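Local structure of M32 carboxypeptidase (Chitinophagaceae bacterium, 7A03) at residues Ile28-Trp33 with Thr240-Leu245; Lys99-Ser104 with Arg144-Val149; Arg138-Lys143 with Gly414-Phe419; Gln231-His236 with Val249-Asp254. The protein probably acts as a metal-dependent carboxypeptidase of the M32 (Taq) family, removing single amino acids from the C-terminal end of peptide chains. All coordinates share one frame; numbering follows the deposited sequence.

Contact 1: residues Ile28-Trp33 with Thr240-Leu245; sequences IAVLGW and TSFNPL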
loop_
_atom_site.group_PDB
_atom_site.type_symbol
_atom_site.label_atom_id
_atom_site.label_comp_id
_atom_site.label_asym_id
_atom_site.label_seq_id
_atom_site.Cartn_x
_atom_site.Cartn_y
_atom_site.Cartn_z
ATOM N N ILE A 28 5.644 -19.180 -5.286
ATOM C CA ILE A 28 4.850 -18.932 -4.086
ATOM C C ILE A 28 3.726 -17.943 -4.389
ATOM O O ILE A 28 2.574 -18.135 -3.973
ATOM C CB ILE A 28 5.757 -18.434 -2.945
ATOM C CG1 ILE A 28 6.728 -19.536 -2.506
ATOM C CG2 ILE A 28 4.928 -17.929 -1.784
ATOM C CD1 ILE A 28 7.865 -18.988 -1.647
ATOM N N ALA A 29 4.048 -16.872 -5.128
ATOM C CA ALA A 29 3.031 -15.901 -5.527
ATOM C C ALA A 29 1.914 -16.533 -6.356
ATOM O O ALA A 29 0.745 -16.177 -6.183
ATOM C CB ALA A 29 3.668 -14.714 -6.250
ATOM N N VAL A 30 2.250 -17.457 -7.270
ATOM C CA VAL A 30 1.218 -18.146 -8.050
ATOM C C VAL A 30 0.294 -18.939 -7.125
ATOM O O VAL A 30 -0.943 -18.898 -7.252
ATOM C CB VAL A 30 1.851 -19.068 -9.118
ATOM C CG1 VAL A 30 0.767 -19.833 -9.857
ATOM C CG2 VAL A 30 2.674 -18.268 -10.116
ATOM N N LEU A 31 0.892 -19.670 -6.177
ATOM C CA LEU A 31 0.091 -20.446 -5.234
ATOM C C LEU A 31 -0.790 -19.540 -4.372
ATOM O O LEU A 31 -1.940 -19.879 -4.070
ATOM C CB LEU A 31 0.999 -21.349 -4.386
ATOM C CG LEU A 31 1.219 -22.753 -4.964
ATOM C CD1 LEU A 31 1.923 -22.714 -6.324
ATOM C CD2 LEU A 31 2.004 -23.605 -3.938
ATOM N N GLY A 32 -0.287 -18.362 -3.992
ATOM C CA GLY A 32 -1.108 -17.463 -3.183
ATOM C C GLY A 32 -2.207 -16.789 -3.988
ATOM O O GLY A 32 -3.324 -16.557 -3.484
ATOM N N TRP A 33 -1.933 -16.525 -5.266
ATOM C CA TRP A 33 -2.944 -15.953 -6.142
ATOM C C TRP A 33 -4.078 -16.945 -6.333
ATOM O O TRP A 33 -5.264 -16.597 -6.190
ATOM C CB TRP A 33 -2.310 -15.589 -7.484
ATOM C CG TRP A 33 -3.312 -15.255 -8.544
ATOM C CD1 TRP A 33 -3.886 -14.040 -8.776
ATOM C CD2 TRP A 33 -3.882 -16.155 -9.512
ATOM N NE1 TRP A 33 -4.771 -14.118 -9.827
ATOM C CE2 TRP A 33 -4.777 -15.407 -10.304
ATOM C CE3 TRP A 33 -3.700 -17.513 -9.805
ATOM C CZ2 TRP A 33 -5.512 -15.976 -11.357
ATOM C CZ3 TRP A 33 -4.433 -18.076 -10.840
ATOM C CH2 TRP A 33 -5.318 -17.313 -11.610
ATOM N N THR A 240 -0.679 -8.691 -7.918
ATOM C CA THR A 240 0.452 -9.587 -7.723
ATOM C C THR A 240 1.183 -9.748 -9.041
ATOM O O THR A 240 0.564 -9.852 -10.106
ATOM C CB THR A 240 0.007 -10.951 -7.170
ATOM O OG1 THR A 240 1.164 -11.722 -6.788
ATOM C CG2 THR A 240 -0.804 -11.746 -8.205
ATOM N N SER A 241 2.504 -9.767 -8.980
ATOM C CA SER A 241 3.318 -9.944 -10.170
ATOM C C SER A 241 4.156 -11.209 -10.035
ATOM O O SER A 241 4.812 -11.427 -9.007
ATOM C CB SER A 241 4.216 -8.736 -10.407
ATOM O OG SER A 241 5.146 -8.602 -9.352
ATOM N N PHE A 242 4.121 -12.044 -11.071
ATOM C CA PHE A 242 4.961 -13.236 -11.161
ATOM C C PHE A 242 6.230 -12.969 -11.951
ATOM O O PHE A 242 7.109 -13.839 -12.023
ATOM C CB PHE A 242 4.188 -14.399 -11.817
ATOM C CG PHE A 242 2.840 -14.663 -11.201
ATOM C CD1 PHE A 242 2.606 -14.386 -9.857
ATOM C CD2 PHE A 242 1.808 -15.191 -11.956
ATOM C CE1 PHE A 242 1.369 -14.601 -9.290
ATOM C CE2 PHE A 242 0.567 -15.439 -11.386
ATOM C CZ PHE A 242 0.338 -15.143 -10.052
ATOM N N ASN A 243 6.330 -11.773 -12.537
ATOM C CA ASN A 243 7.350 -11.202 -13.405
ATOM C C ASN A 243 6.670 -10.019 -14.097
ATOM O O ASN A 243 5.436 -9.907 -14.056
ATOM C CB ASN A 243 7.880 -12.236 -14.414
ATOM C CG ASN A 243 6.774 -12.792 -15.318
ATOM O OD1 ASN A 243 6.440 -12.198 -16.333
ATOM N ND2 ASN A 243 6.233 -13.959 -14.953
ATOM N N PRO A 244 7.412 -9.128 -14.749
ATOM C CA PRO A 244 6.757 -7.952 -15.364
ATOM C C PRO A 244 5.789 -8.294 -16.490
ATOM O O PRO A 244 4.959 -7.443 -16.871
ATOM C CB PRO A 244 7.938 -7.106 -15.854
ATOM C CG PRO A 244 9.114 -7.564 -15.001
ATOM C CD PRO A 244 8.882 -9.037 -14.811
ATOM N N LEU A 245 5.856 -9.506 -17.046
ATOM C CA LEU A 245 4.964 -9.932 -18.118
ATOM C C LEU A 245 3.791 -10.764 -17.609
ATOM O O LEU A 245 3.058 -11.365 -18.413
ATOM C CB LEU A 245 5.739 -10.684 -19.211
ATOM C CG LEU A 245 6.828 -9.818 -19.862
ATOM C CD1 LEU A 245 7.726 -10.658 -20.751
ATOM C CD2 LEU A 245 6.215 -8.689 -20.669
HETATM O O HOH W 1 -0.032 -13.657 -5.240
#
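Phe242 lays its ring against Val30 and Ala29 of helix 9-37, next to strand 239-241. Val30 CG2 sits over the middle of one face, 3.6 Å from the ring centroid and only 6° off the normal, which meets the geometry of a CH-pi contact. The Val30 chi1 of 177° sets CG1 anti to the backbone N, which leaves CG2 beside that N and turned to the ring. Ala29 CB adds a second apolar touch at Phe242 CD1, 3.8 Å away. Trp33, one turn on, brings its CB to the ring edge, in plane, 3.7 Å from Phe242 CZ. Its indole then receives that edge on its face: an offset edge-to-face pair, with the five-membered ring and the phenyl plane at 81°. Thr240 CG2 comes 3.9 Å from Trp33 CD1, while a water joins Thr240 OG1 to Ala29 O, 2.8 Å from each. In the next shell, Arg248 of strand 247-251 makes a cation-pi contact with Trp33 and also touches Phe242, and Phe238 touches the Trp33 side chain. No direct hydrogen bond joins the two segments, which implies that helix and strand are held together by apolar and aromatic contact, with one water as their polar link.

Contact 2: residues Lys99-Ser104 with Arg144-Val149; sequences KKYPAS and RKETTV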
loop_
_atom_site.group_PDB
_atom_site.type_symbol
_atom_site.label_atom_id
_atom_site.label_comp_id
_atom_site.label_asym_id
_atom_site.label_seq_id
_atom_site.Cartn_x
_atom_site.Cartn_y
_atom_site.Cartn_z
ATOM N N LYS A 99 21.233 -11.873 9.005
ATOM C CA LYS A 99 22.327 -12.349 9.839
ATOM C C LYS A 99 22.403 -11.621 11.175
ATOM O O LYS A 99 23.108 -12.086 12.076
ATOM C CB LYS A 99 23.652 -12.281 9.074
ATOM C CG LYS A 99 23.603 -12.961 7.698
ATOM C CD LYS A 99 23.540 -14.485 7.813
ATOM C CE LYS A 99 23.229 -15.135 6.460
ATOM N NZ LYS A 99 23.295 -16.626 6.510
ATOM N N LYS A 100 21.684 -10.507 11.328
ATOM C CA LYS A 100 21.643 -9.862 12.643
ATOM C C LYS A 100 20.871 -10.678 13.692
ATOM O O LYS A 100 21.174 -10.575 14.886
ATOM C CB LYS A 100 21.069 -8.445 12.530
ATOM C CG LYS A 100 22.057 -7.420 12.003
ATOM C CD LYS A 100 21.358 -6.108 11.652
ATOM C CE LYS A 100 22.262 -5.198 10.829
ATOM N NZ LYS A 100 21.480 -4.279 9.951
ATOM N N TYR A 101 19.882 -11.476 13.290
ATOM C CA TYR A 101 18.929 -12.039 14.260
ATOM C C TYR A 101 19.477 -13.311 14.903
ATOM O O TYR A 101 19.915 -14.222 14.188
ATOM C CB TYR A 101 17.633 -12.425 13.577
ATOM C CG TYR A 101 16.742 -11.280 13.178
ATOM C CD1 TYR A 101 17.083 -10.458 12.116
ATOM C CD2 TYR A 101 15.538 -11.039 13.842
ATOM C CE1 TYR A 101 16.263 -9.417 11.734
ATOM C CE2 TYR A 101 14.712 -10.005 13.462
ATOM C CZ TYR A 101 15.081 -9.195 12.411
ATOM O OH TYR A 101 14.258 -8.164 12.029
ATOM N N PRO A 102 19.396 -13.443 16.224
ATOM C CA PRO A 102 19.666 -14.744 16.851
ATOM C C PRO A 102 18.540 -15.712 16.534
ATOM O O PRO A 102 17.371 -15.331 16.431
ATOM C CB PRO A 102 19.690 -14.422 18.352
ATOM C CG PRO A 102 19.682 -12.906 18.449
ATOM C CD PRO A 102 19.007 -12.423 17.211
ATOM N N ALA A 103 18.908 -16.991 16.388
ATOM C CA ALA A 103 17.936 -18.017 16.024
ATOM C C ALA A 103 16.794 -18.104 17.036
ATOM O O ALA A 103 15.630 -18.308 16.654
ATOM C CB ALA A 103 18.636 -19.371 15.843
ATOM N N SER A 104 17.103 -17.936 18.328
ATOM C CA SER A 104 16.071 -18.020 19.358
ATOM C C SER A 104 15.024 -16.927 19.186
ATOM O O SER A 104 13.824 -17.182 19.343
ATOM C CB SER A 104 16.703 -17.940 20.746
ATOM O OG SER A 104 17.409 -16.729 20.914
ATOM N N ARG A 144 10.162 -5.043 20.673
ATOM C CA ARG A 144 11.167 -4.184 21.294
ATOM C C ARG A 144 12.542 -4.852 21.294
ATOM O O ARG A 144 13.559 -4.216 20.947
ATOM C CB ARG A 144 10.720 -3.767 22.697
ATOM C CG ARG A 144 9.292 -3.193 22.697
ATOM C CD ARG A 144 8.859 -2.745 24.074
ATOM N NE ARG A 144 9.795 -1.779 24.625
ATOM C CZ ARG A 144 9.817 -1.408 25.898
ATOM N NH1 ARG A 144 8.943 -1.920 26.752
ATOM N NH2 ARG A 144 10.710 -0.522 26.309
ATOM N N LYS A 145 12.586 -6.152 21.631
ATOM C CA LYS A 145 13.839 -6.898 21.470
ATOM C C LYS A 145 14.374 -6.770 20.042
ATOM O O LYS A 145 15.578 -6.551 19.825
ATOM C CB LYS A 145 13.640 -8.376 21.838
ATOM C CG LYS A 145 13.808 -8.689 23.310
ATOM C CD LYS A 145 15.286 -8.747 23.700
ATOM C CE LYS A 145 15.468 -9.037 25.190
ATOM N NZ LYS A 145 14.711 -10.237 25.642
ATOM N N GLU A 146 13.480 -6.872 19.058
ATOM C CA GLU A 146 13.884 -6.765 17.662
ATOM C C GLU A 146 14.470 -5.392 17.355
ATOM O O GLU A 146 15.414 -5.280 16.562
ATOM C CB GLU A 146 12.683 -7.053 16.762
ATOM C CG GLU A 146 13.032 -7.234 15.289
ATOM C CD GLU A 146 11.841 -7.630 14.467
ATOM O OE1 GLU A 146 10.700 -7.511 14.963
ATOM O OE2 GLU A 146 12.044 -8.075 13.322
ATOM N N THR A 147 13.911 -4.329 17.940
ATOM C CA THR A 147 14.514 -3.016 17.724
ATOM C C THR A 147 15.954 -2.996 18.213
ATOM O O THR A 147 16.837 -2.418 17.559
ATOM C CB THR A 147 13.717 -1.877 18.377
ATOM O OG1 THR A 147 13.922 -1.865 19.803
ATOM C CG2 THR A 147 12.237 -1.971 18.059
ATOM N N THR A 148 16.216 -3.626 19.364
ATOM C CA THR A 148 17.607 -3.643 19.824
ATOM C C THR A 148 18.503 -4.498 18.923
ATOM O O THR A 148 19.682 -4.178 18.740
ATOM C CB THR A 148 17.722 -4.043 21.298
ATOM O OG1 THR A 148 17.097 -5.312 21.512
ATOM C CG2 THR A 148 17.055 -3.000 22.184
ATOM N N VAL A 149 17.962 -5.574 18.347
ATOM C CA VAL A 149 18.743 -6.408 17.429
ATOM C C VAL A 149 19.047 -5.669 16.122
ATOM O O VAL A 149 20.158 -5.758 15.585
ATOM C CB VAL A 149 18.028 -7.751 17.190
ATOM C CG1 VAL A 149 18.532 -8.433 15.915
ATOM C CG2 VAL A 149 18.189 -8.655 18.397
#
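Val149 of helix 129-150 fits against the bend between helices 82-100 and 103-126, and Tyr101 reaches past it to Glu146. In the close part Val149 CG1 packs against Lys100 O at 3.6 Å and lies over a face of the Tyr101 ring, 4.3 Å from Tyr101 CG. Beside it Tyr101 OH donates to Glu146 OE2 over 2.6 Å, and the oxygen receives it on its anti lone pair, the one turned away from the other carboxylate oxygen. OE2 lies at the ring edge, in plane, although the ring and carboxylate planes stand 72° apart. Glu146 runs out extended, with CG opposite its backbone N (chi1 -169°), which carries the carboxylate to the hydroxyl. Lys97 also hydrogen-bonds to Tyr101 OH, and Glu146 OE1 is held by Lys143. A phenylalanine at Tyr101 would probably leave Glu146 OE2 and Lys97 without the hydroxyl they share. The solvent side is looser: exposed Pro102 touches Val149 CG2 through its CD at 4.0 Å, and the Lys100 side chain leads its amino end away. Pro102 is the N-cap residue of helix 103-126, whose Leu105, Val106 and Ile109 touch Val149, Tyr101 and Glu146 respectively, so this helix packs beside all three.

Contact 3: residues Arg138-Lys143 with Gly414-Phe419; sequences RMVELK and GSFGYF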
loop_
_atom_site.group_PDB
_atom_site.type_symbol
_atom_site.label_atom_id
_atom_site.label_comp_id
_atom_site.label_asym_id
_atom_site.label_seq_id
_atom_site.Cartn_x
_atom_site.Cartn_y
_atom_site.Cartn_z
ATOM N N ARG A 138 2.883 -10.084 24.357
ATOM C CA ARG A 138 4.035 -10.894 23.953
ATOM C C ARG A 138 4.655 -10.370 22.656
ATOM O O ARG A 138 5.883 -10.199 22.558
ATOM C CB ARG A 138 3.593 -12.354 23.814
ATOM C CG ARG A 138 4.645 -13.315 23.279
ATOM C CD ARG A 138 5.919 -13.291 24.095
ATOM N NE ARG A 138 6.776 -14.426 23.754
ATOM C CZ ARG A 138 8.013 -14.597 24.207
ATOM N NH1 ARG A 138 8.555 -13.703 25.023
ATOM N NH2 ARG A 138 8.713 -15.661 23.837
ATOM N N MET A 139 3.811 -10.099 21.654
ATOM C CA MET A 139 4.283 -9.556 20.381
ATOM C C MET A 139 5.065 -8.264 20.585
ATOM O O MET A 139 6.153 -8.087 20.023
ATOM C CB MET A 139 3.095 -9.306 19.452
ATOM C CG MET A 139 3.482 -8.730 18.086
ATOM S SD MET A 139 4.525 -9.861 17.133
ATOM C CE MET A 139 3.321 -11.087 16.663
ATOM N N VAL A 140 4.524 -7.346 21.390
ATOM C CA VAL A 140 5.172 -6.056 21.600
ATOM C C VAL A 140 6.524 -6.232 22.287
ATOM O O VAL A 140 7.507 -5.567 21.931
ATOM C CB VAL A 140 4.237 -5.103 22.375
ATOM C CG1 VAL A 140 4.991 -3.863 22.863
ATOM C CG2 VAL A 140 3.068 -4.700 21.497
ATOM N N GLU A 141 6.589 -7.106 23.302
ATOM C CA GLU A 141 7.868 -7.383 23.955
ATOM C C GLU A 141 8.907 -7.861 22.944
ATOM O O GLU A 141 10.054 -7.380 22.923
ATOM C CB GLU A 141 7.683 -8.444 25.044
ATOM C CG GLU A 141 6.743 -8.064 26.172
ATOM C CD GLU A 141 6.825 -9.025 27.349
ATOM O OE1 GLU A 141 7.477 -10.086 27.212
ATOM O OE2 GLU A 141 6.230 -8.721 28.407
ATOM N N LEU A 142 8.512 -8.806 22.087
ATOM C CA LEU A 142 9.459 -9.330 21.108
ATOM C C LEU A 142 9.863 -8.258 20.100
ATOM O O LEU A 142 11.022 -8.205 19.664
ATOM C CB LEU A 142 8.895 -10.580 20.435
ATOM C CG LEU A 142 8.858 -11.813 21.352
ATOM C CD1 LEU A 142 8.144 -12.988 20.699
ATOM C CD2 LEU A 142 10.273 -12.196 21.746
ATOM N N LYS A 143 8.938 -7.362 19.759
ATOM C CA LYS A 143 9.256 -6.314 18.794
ATOM C C LYS A 143 10.260 -5.327 19.371
ATOM O O LYS A 143 11.131 -4.821 18.654
ATOM C CB LYS A 143 7.972 -5.604 18.364
ATOM C CG LYS A 143 7.143 -6.399 17.389
ATOM C CD LYS A 143 7.757 -6.335 15.993
ATOM C CE LYS A 143 7.517 -7.602 15.211
ATOM N NZ LYS A 143 7.975 -7.368 13.817
ATOM N N GLY A 414 2.586 -9.244 13.255
ATOM C CA GLY A 414 3.865 -8.685 13.625
ATOM C C GLY A 414 4.288 -7.504 12.787
ATOM O O GLY A 414 5.461 -7.127 12.823
ATOM N N SER A 415 3.359 -6.901 12.039
ATOM C CA SER A 415 3.686 -5.826 11.105
ATOM C C SER A 415 3.568 -4.485 11.823
ATOM O O SER A 415 2.549 -3.793 11.768
ATOM C CB SER A 415 2.837 -5.898 9.839
ATOM O OG SER A 415 2.685 -7.235 9.372
ATOM N N PHE A 416 4.638 -4.140 12.534
ATOM C CA PHE A 416 4.783 -2.860 13.215
ATOM C C PHE A 416 5.688 -1.973 12.370
ATOM O O PHE A 416 6.742 -2.414 11.900
ATOM C CB PHE A 416 5.383 -3.064 14.614
ATOM C CG PHE A 416 4.387 -3.575 15.630
ATOM C CD1 PHE A 416 3.946 -4.889 15.590
ATOM C CD2 PHE A 416 3.867 -2.725 16.600
ATOM C CE1 PHE A 416 3.031 -5.359 16.519
ATOM C CE2 PHE A 416 2.952 -3.189 17.530
ATOM C CZ PHE A 416 2.528 -4.499 17.484
ATOM N N GLY A 417 5.292 -0.710 12.211
ATOM C CA GLY A 417 5.959 0.197 11.313
ATOM C C GLY A 417 5.399 0.204 9.906
ATOM O O GLY A 417 5.951 0.897 9.042
ATOM N N TYR A 418 4.310 -0.531 9.656
ATOM C CA TYR A 418 3.711 -0.695 8.337
ATOM C C TYR A 418 2.716 0.419 8.028
ATOM O O TYR A 418 2.734 1.000 6.937
ATOM C CB TYR A 418 2.997 -2.056 8.285
ATOM C CG TYR A 418 2.563 -2.532 6.912
ATOM C CD1 TYR A 418 1.507 -1.936 6.238
ATOM C CD2 TYR A 418 3.193 -3.614 6.310
ATOM C CE1 TYR A 418 1.107 -2.387 4.986
ATOM C CE2 TYR A 418 2.802 -4.072 5.065
ATOM C CZ TYR A 418 1.771 -3.454 4.409
ATOM O OH TYR A 418 1.396 -3.919 3.169
ATOM N N PHE A 419 1.848 0.726 8.984
ATOM C CA PHE A 419 0.758 1.655 8.711
ATOM C C PHE A 419 1.190 2.990 8.096
ATOM O O PHE A 419 0.488 3.469 7.181
ATOM C CB PHE A 419 -0.069 1.885 9.988
ATOM C CG PHE A 419 -1.040 0.782 10.305
ATOM C CD1 PHE A 419 -2.076 0.475 9.434
ATOM C CD2 PHE A 419 -0.942 0.079 11.501
ATOM C CE1 PHE A 419 -2.987 -0.551 9.740
ATOM C CE2 PHE A 419 -1.845 -0.928 11.812
ATOM C CZ PHE A 419 -2.871 -1.243 10.933
HETATM O O HOH W 2 7.773 -4.692 12.562
#
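Lys143 NZ is gripped by three groups where helix 129-150 meets the loop leading into helix 420-439, within the largely helical fold of this M32 peptidase. It donates to Gly414 O at 2.7 Å, in the carbonyl plane with a C=O...N angle of 150°, and to a water at 3.0 Å that in turn donates to Phe416 O. Glu146, one helical turn on, supplies the third partner through a salt bridge. The amine is buried, so this carboxylate probably balances its charge, while the carbonyl and the water accept further N-H groups. The lysine bends at chi2 and chi3, which brings NZ back to the loop and sets CG against the ring of Phe416, 4.0 Å from CD1. The same ring receives Met139 CG at CE1, 3.7 Å away, and Val140 CG2 at CZ, so three helix side chains line it from CD1 to CZ. Met139 obliquely crosses the ring and then turns at chi2 (63°) to lay its thioether by Gly414. Gly414 has a positive phi of 81°, and a CB there would lie about 3.6 Å from the sulfur. Around this core, Trp411 stacks on Phe416, and Leu160 and Ile373 touch both Lys143 and Phe416. At the far end of the methionine, SD stands 3.8 Å from Gly414 CA and the terminal CE 3.9 Å from the same atom.

Contact 4: residues Gln231-His236 with Val249-Asp254; sequences QDISEH and VTTRID. With CIT (citric acid), chain G.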
loop_
_atom_site.group_PDB
_atom_site.type_symbol
_atom_site.label_atom_id
_atom_site.label_comp_id
_atom_site.label_asym_id
_atom_site.label_seq_id
_atom_site.Cartn_x
_atom_site.Cartn_y
_atom_site.Cartn_z
ATOM N N GLN A 231 -7.507 -9.977 -14.924
ATOM C CA GLN A 231 -8.287 -9.659 -13.742
ATOM C C GLN A 231 -9.172 -10.838 -13.371
ATOM O O GLN A 231 -9.748 -11.498 -14.253
ATOM C CB GLN A 231 -9.182 -8.422 -13.948
ATOM C CG GLN A 231 -9.984 -8.061 -12.693
ATOM C CD GLN A 231 -10.781 -6.773 -12.829
ATOM O OE1 GLN A 231 -11.847 -6.752 -13.466
ATOM N NE2 GLN A 231 -10.306 -5.715 -12.192
ATOM N N ASP A 232 -9.320 -11.056 -12.067
ATOM C CA ASP A 232 -10.208 -12.068 -11.514
ATOM C C ASP A 232 -10.893 -11.480 -10.289
ATOM O O ASP A 232 -10.553 -10.386 -9.827
ATOM C CB ASP A 232 -9.441 -13.358 -11.161
ATOM C CG ASP A 232 -8.848 -14.024 -12.387
ATOM O OD1 ASP A 232 -9.600 -14.767 -13.067
ATOM O OD2 ASP A 232 -7.662 -13.772 -12.703
ATOM N N ILE A 233 -11.901 -12.172 -9.799
ATOM C CA ILE A 233 -12.604 -11.781 -8.575
ATOM C C ILE A 233 -11.903 -12.392 -7.369
ATOM O O ILE A 233 -11.511 -13.569 -7.385
ATOM C CB ILE A 233 -14.079 -12.236 -8.627
ATOM C CG1 ILE A 233 -14.820 -11.569 -9.784
ATOM C CG2 ILE A 233 -14.777 -11.946 -7.296
ATOM C CD1 ILE A 233 -15.140 -10.085 -9.553
ATOM N N SER A 234 -11.737 -11.603 -6.307
ATOM C CA SER A 234 -11.303 -12.129 -5.023
ATOM C C SER A 234 -11.997 -11.364 -3.901
ATOM O O SER A 234 -12.666 -10.353 -4.140
ATOM C CB SER A 234 -9.769 -12.130 -4.907
ATOM O OG SER A 234 -9.291 -10.861 -4.508
ATOM N N GLU A 235 -11.833 -11.846 -2.659
ATOM C CA GLU A 235 -12.541 -11.214 -1.546
ATOM C C GLU A 235 -11.983 -9.826 -1.241
ATOM O O GLU A 235 -12.744 -8.915 -0.898
ATOM C CB GLU A 235 -12.558 -12.089 -0.284
ATOM C CG GLU A 235 -13.327 -11.553 0.902
ATOM C CD GLU A 235 -13.328 -12.504 2.079
ATOM O OE1 GLU A 235 -12.700 -13.581 2.006
ATOM O OE2 GLU A 235 -13.961 -12.174 3.089
ATOM N N HIS A 236 -10.675 -9.645 -1.379
ATOM C CA HIS A 236 -10.012 -8.372 -1.109
ATOM C C HIS A 236 -9.147 -8.036 -2.313
ATOM O O HIS A 236 -8.177 -8.767 -2.600
ATOM C CB HIS A 236 -9.154 -8.465 0.149
ATOM C CG HIS A 236 -9.938 -8.779 1.379
ATOM N ND1 HIS A 236 -9.958 -10.034 1.951
ATOM C CD2 HIS A 236 -10.762 -8.009 2.129
ATOM C CE1 HIS A 236 -10.747 -10.019 3.011
ATOM N NE2 HIS A 236 -11.239 -8.800 3.146
ATOM N N VAL A 249 -4.434 -8.677 -11.356
ATOM C CA VAL A 249 -5.216 -7.890 -10.411
ATOM C C VAL A 249 -6.497 -8.625 -10.064
ATOM O O VAL A 249 -7.009 -9.443 -10.837
ATOM C CB VAL A 249 -5.529 -6.480 -10.964
ATOM C CG1 VAL A 249 -4.249 -5.731 -11.211
ATOM C CG2 VAL A 249 -6.372 -6.564 -12.237
ATOM N N THR A 250 -7.030 -8.327 -8.890
ATOM C CA THR A 250 -8.356 -8.802 -8.535
ATOM C C THR A 250 -9.243 -7.633 -8.165
ATOM O O THR A 250 -8.769 -6.538 -7.839
ATOM C CB THR A 250 -8.313 -9.841 -7.401
ATOM O OG1 THR A 250 -7.890 -9.215 -6.184
ATOM C CG2 THR A 250 -7.322 -10.960 -7.740
ATOM N N THR A 251 -10.546 -7.863 -8.243
ATOM C CA THR A 251 -11.500 -6.860 -7.824
ATOM C C THR A 251 -12.674 -7.572 -7.184
ATOM O O THR A 251 -12.735 -8.806 -7.147
ATOM C CB THR A 251 -11.880 -5.932 -8.982
ATOM O OG1 THR A 251 -12.610 -4.806 -8.465
ATOM C CG2 THR A 251 -12.734 -6.668 -10.021
ATOM N N ARG A 252 -13.608 -6.784 -6.672
ATOM C CA ARG A 252 -14.840 -7.297 -6.110
ATOM C C ARG A 252 -15.960 -6.380 -6.567
ATOM O O ARG A 252 -15.770 -5.168 -6.710
ATOM C CB ARG A 252 -14.789 -7.312 -4.577
ATOM C CG ARG A 252 -14.223 -6.039 -3.989
ATOM C CD ARG A 252 -14.310 -6.017 -2.473
ATOM N NE ARG A 252 -14.044 -4.678 -1.952
ATOM C CZ ARG A 252 -14.657 -4.154 -0.895
ATOM N NH1 ARG A 252 -15.577 -4.857 -0.244
ATOM N NH2 ARG A 252 -14.356 -2.927 -0.491
ATOM N N ILE A 253 -17.127 -6.954 -6.795
ATOM C CA ILE A 253 -18.271 -6.209 -7.297
ATOM C C ILE A 253 -19.374 -6.243 -6.253
ATOM O O ILE A 253 -19.723 -7.318 -5.753
ATOM C CB ILE A 253 -18.771 -6.797 -8.625
ATOM C CG1 ILE A 253 -17.703 -6.667 -9.702
ATOM C CG2 ILE A 253 -20.067 -6.092 -9.069
ATOM C CD1 ILE A 253 -17.944 -7.552 -10.882
ATOM N N ASP A 254 -19.933 -5.068 -5.939
ATOM C CA ASP A 254 -21.151 -4.945 -5.139
ATOM C C ASP A 254 -22.218 -4.391 -6.076
ATOM O O ASP A 254 -22.102 -3.250 -6.539
ATOM C CB ASP A 254 -20.943 -4.017 -3.939
ATOM C CG ASP A 254 -22.099 -4.061 -2.956
ATOM O OD1 ASP A 254 -23.234 -4.344 -3.385
ATOM O OD2 ASP A 254 -21.879 -3.815 -1.746
HETATM C C1 CIT G . -9.891 -10.906 -17.808
HETATM O O1 CIT G . -10.511 -11.568 -16.945
HETATM O O2 CIT G . -8.743 -10.483 -17.540
HETATM C C2 CIT G . -10.529 -10.636 -19.153
HETATM O O HOH W 3 -8.603 -4.695 -10.185
HETATM O O HOH W 4 -6.039 -12.134 -11.251
#
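Strands 229-233 and 247-251 run side by side as a parallel pair, an outer and the middle strand of a small mixed three-stranded sheet; their short segments are inclined at 38°. Gln231, Asp232 and Ile233 pair with Val249, Thr250 and Thr251, with CA to CA distances of 4.9, 4.8 and 5.1 Å in that order. Asp232 N donates to Val249 O at 3.1 Å and Asp232 O accepts from Thr251 N at 3.0 Å, so one residue bonds with both residues flanking its opposite number, as parallel pairing requires. Ser234 N to Thr251 O prolongs the pattern past the strand end.

Gln231, Ile233, Val249 and Thr251 point to one face. The extended Gln231, CG opposite its backbone N (chi1 -179°), crosses toward Thr251 and puts its amide beside Thr251 CG2, with NE2 at 3.4 Å. NE2 also donates to a water that donates to Thr250 O. An alanine at Gln231 would probably cost that water its amide partner and open a gap beside the Thr251 methyl, where Cys265 of helix 258-277 packs against both side chains. Farther along, Ile233 CD1 meets Ile253 CD1 at 4.0 Å. The other face carries Asp232 and Thr250: Asp232 OD1 is hydrogen-bonded to Tyr38 OH, OD2 forms a salt bridge with Arg230, and a water donates to both OD2 and Val249 O. At the strand edge Gln231 N bonds to a citrate, probably from the crystallisation liquor. Just past the end of strand 229-233, Ser234 OG shares a 2.7 Å hydrogen bond with Thr250 OG1, in which either could be the donor.

Contacts 1 and 4 meet at one sheet: strand 239-241 of contact 1 neighbours strand 247-251 of contact 4, and Trp33 CZ2 packs on Asp232 OD2 at 3.4 Å. Contacts 2 and 3 instead share helix 129-150, on adjoining segments, with centres about 13 Å apart. Contact 3 is the buried one, contact 2 lies at the surface, and contacts 1 and 4 are partly buried. The chemistry differs accordingly: aromatic and apolar at helix to strand, a tyrosine-glutamate bond beside a valine at the surface, a buried amine among apolar groups in contact 3, and backbone pairing within the sheet.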